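Local coordinates for thiosulfate sulfurtransferase YnjE (Escherichia coli, PDB 2WLR), which transfers sulfur from thiosulfate to cyanide, giving thiocyanate and sulfite, as a monomeric periplasmic enzyme with rhodanese repeats, at residues A90-T93 with R94-A98. Numbering follows the deposited sequence.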
ATOM      1  N   ALA A  90     -12.357  -2.941 -23.729  1.00 11.41           N
ATOM      2  CA  ALA A  90     -12.854  -1.817 -22.928  1.00 11.73           C
ATOM      3  C   ALA A  90     -11.804  -0.719 -22.825  1.00 11.36           C
ATOM      4  O   ALA A  90     -12.068   0.479 -23.001  1.00 11.37           O
ATOM      5  CB  ALA A  90     -13.234  -2.290 -21.537  1.00 12.79           C
ATOM      6  N   VAL A  91     -10.581  -1.115 -22.500  1.00 10.49           N
ATOM      7  CA  VAL A  91      -9.468  -0.172 -22.414  1.00 10.29           C
ATOM      8  C   VAL A  91      -9.162   0.450 -23.785  1.00 10.76           C
ATOM      9  O   VAL A  91      -8.949   1.653 -23.880  1.00 10.55           O
ATOM     10  CB  VAL A  91      -8.214  -0.849 -21.782  1.00  9.64           C
ATOM     11  CG1 VAL A  91      -6.998   0.045 -21.893  1.00  9.92           C
ATOM     12  CG2 VAL A  91      -8.531  -1.221 -20.334  1.00 10.38           C
ATOM     13  N   LYS A  92      -9.150  -0.373 -24.838  1.00 11.59           N
ATOM     14  CA  LYS A  92      -8.903   0.133 -26.198  1.00 11.74           C
ATOM     15  C   LYS A  92      -9.874   1.281 -26.501  1.00 11.95           C
ATOM     16  O   LYS A  92      -9.474   2.329 -26.989  1.00 13.14           O
ATOM     17  CB  LYS A  92      -9.070  -0.970 -27.232  1.00 13.23           C
ATOM     18  CG  LYS A  92      -8.987  -0.488 -28.678  1.00 14.57           C
ATOM     19  CD  LYS A  92      -9.778  -1.379 -29.637  1.00 18.15           C
ATOM     20  CE  LYS A  92     -11.290  -1.141 -29.489  1.00 21.06           C
ATOM     21  NZ  LYS A  92     -12.098  -1.950 -30.446  1.00 23.70           N
ATOM     22  N   THR A  93     -11.128   1.088 -26.150  1.00 12.94           N
ATOM     23  CA  THR A  93     -12.174   2.042 -26.520  1.00 13.81           C
ATOM     24  C   THR A  93     -11.970   3.362 -25.787  1.00 13.82           C
ATOM     25  O   THR A  93     -12.021   4.430 -26.409  1.00 14.04           O
ATOM     26  CB  THR A  93     -13.539   1.423 -26.263  1.00 14.70           C
ATOM     27  OG1 THR A  93     -13.682   0.273 -27.107  1.00 17.76           O
ATOM     28  CG2 THR A  93     -14.671   2.401 -26.572  1.00 17.19           C
ATOM     29  N   ARG A  94     -11.682   3.317 -24.487  1.00 12.19           N
ATOM     30  CA  ARG A  94     -11.389   4.517 -23.721  1.00 12.16           C
ATOM     31  C   ARG A  94     -10.123   5.219 -24.216  1.00 11.30           C
ATOM     32  O   ARG A  94     -10.075   6.455 -24.290  1.00 12.87           O
ATOM     33  CB  ARG A  94     -11.307   4.253 -22.206  1.00 11.66           C
ATOM     34  CG  ARG A  94     -12.668   4.085 -21.511  1.00 13.73           C
ATOM     35  CD  ARG A  94     -13.503   5.362 -21.453  1.00 12.40           C
ATOM     36  NE  ARG A  94     -12.884   6.408 -20.674  1.00 11.95           N
ATOM     37  CZ  ARG A  94     -12.937   6.544 -19.355  1.00  9.98           C
ATOM     38  NH1 ARG A  94     -13.562   5.663 -18.590  1.00 11.85           N
ATOM     39  NH2 ARG A  94     -12.335   7.584 -18.799  1.00 12.52           N
ATOM     40  N   LEU A  95      -9.093   4.443 -24.561  1.00 10.96           N
ATOM     41  CA  LEU A  95      -7.856   5.082 -25.011  1.00 11.02           C
ATOM     42  C   LEU A  95      -8.033   5.730 -26.377  1.00 11.12           C
ATOM     43  O   LEU A  95      -7.423   6.764 -26.653  1.00 11.97           O
ATOM     44  CB  LEU A  95      -6.693   4.081 -25.013  1.00 10.35           C
ATOM     45  CG  LEU A  95      -6.250   3.632 -23.630  1.00 10.74           C
ATOM     46  CD1 LEU A  95      -5.177   2.591 -23.833  1.00 11.49           C
ATOM     47  CD2 LEU A  95      -5.732   4.728 -22.749  1.00 11.91           C
ATOM     48  N   GLN A  96      -8.810   5.107 -27.251  1.00 12.09           N
ATOM     49  CA  GLN A  96      -9.135   5.720 -28.554  1.00 13.91           C
ATOM     50  C   GLN A  96      -9.843   7.058 -28.363  1.00 14.47           C
ATOM     51  O   GLN A  96      -9.462   8.054 -28.970  1.00 14.50           O
ATOM     52  CB  GLN A  96     -10.020   4.795 -29.394  1.00 13.99           C
ATOM     53  CG  GLN A  96      -9.302   3.570 -29.941  1.00 16.38           C
ATOM     54  CD  GLN A  96     -10.242   2.581 -30.613  1.00 18.51           C
ATOM     55  OE1 GLN A  96     -11.453   2.579 -30.376  1.00 21.68           O
ATOM     56  NE2 GLN A  96      -9.682   1.714 -31.431  1.00 21.31           N
ATOM     57  N   LYS A  97     -10.831   7.085 -27.486  1.00 15.38           N
ATOM     58  CA  LYS A  97     -11.583   8.315 -27.216  1.00 16.41           C
ATOM     59  C   LYS A  97     -10.700   9.361 -26.530  1.00 16.55           C
ATOM     60  O   LYS A  97     -10.954  10.566 -26.657  1.00 17.89           O
ATOM     61  CB  LYS A  97     -12.837   8.002 -26.411  1.00 16.75           C
ATOM     62  CG  LYS A  97     -13.891   7.269 -27.217  1.00 19.53           C
ATOM     63  CD  LYS A  97     -14.923   6.612 -26.313  1.00 22.29           C
ATOM     64  CE  LYS A  97     -15.913   5.726 -27.063  1.00 24.83           C
ATOM     65  NZ  LYS A  97     -16.896   5.079 -26.120  1.00 26.08           N
ATOM     66  N   ALA A  98      -9.652   8.913 -25.831  1.00 16.01           N
ATOM     67  CA  ALA A  98      -8.666   9.816 -25.225  1.00 16.52           C
ATOM     68  C   ALA A  98      -7.658  10.382 -26.227  1.00 16.99           C
ATOM     69  O   ALA A  98      -6.886  11.246 -25.881  1.00 18.50           O
ATOM     70  CB  ALA A  98      -7.916   9.094 -24.080  1.00 16.48           C
TER
HETATM   71  O   HOH W   1     -13.702   4.270 -29.414  1.00 38.34           O
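With CG of K92 anti to its backbone N (chi1 173°) and CG of Q96 anti to its own carbonyl carbon (chi1 -72°), the lysine methylenes and the glutamine amide, which turns back over the preceding turn, are brought together. The methylenes pass obliquely by the amide, with K92 CD 3.6 Å from Q96 NE2. The K92 carbons make van der Waals contact with the amide; K92 NZ and Q96 NE2 are both hydrogen-bonded to the carbonyl oxygen of A4, tying the first modelled residue to the helix. Q96 OE1 accepts a hydrogen bond from a water 3.0 Å away, which also donates weakly to T93 O. An alanine here, lacking the amide, would probably leave the water with its weak bond to T93 O, the K92 methylenes less covered, and A4 O without the Q96 NE2 donor. All of this lies on helix 85-97, the connection between parallel strands 79-82 and 103-105 in a beta-alpha-beta unit of the first rhodanese repeat. The helix's buried face is apolar: V91 and L95 run side by side, V91 CG1 3.7 Å from L95 CD1, against L51, L81 and I103. T93 and K97 are likewise aligned, T93 CG2 lying 3.5 Å from K97 NZ, while T93 OG1 bonds back to D89 O. Regular i to i+4 bonds underlie these pairs, as in L95 N to V91 O (2.9 Å, N-H...O 160°). R94, bent at chi2 and chi3, carries its guanidinium away to the carbonyl oxygens of L56 and M59.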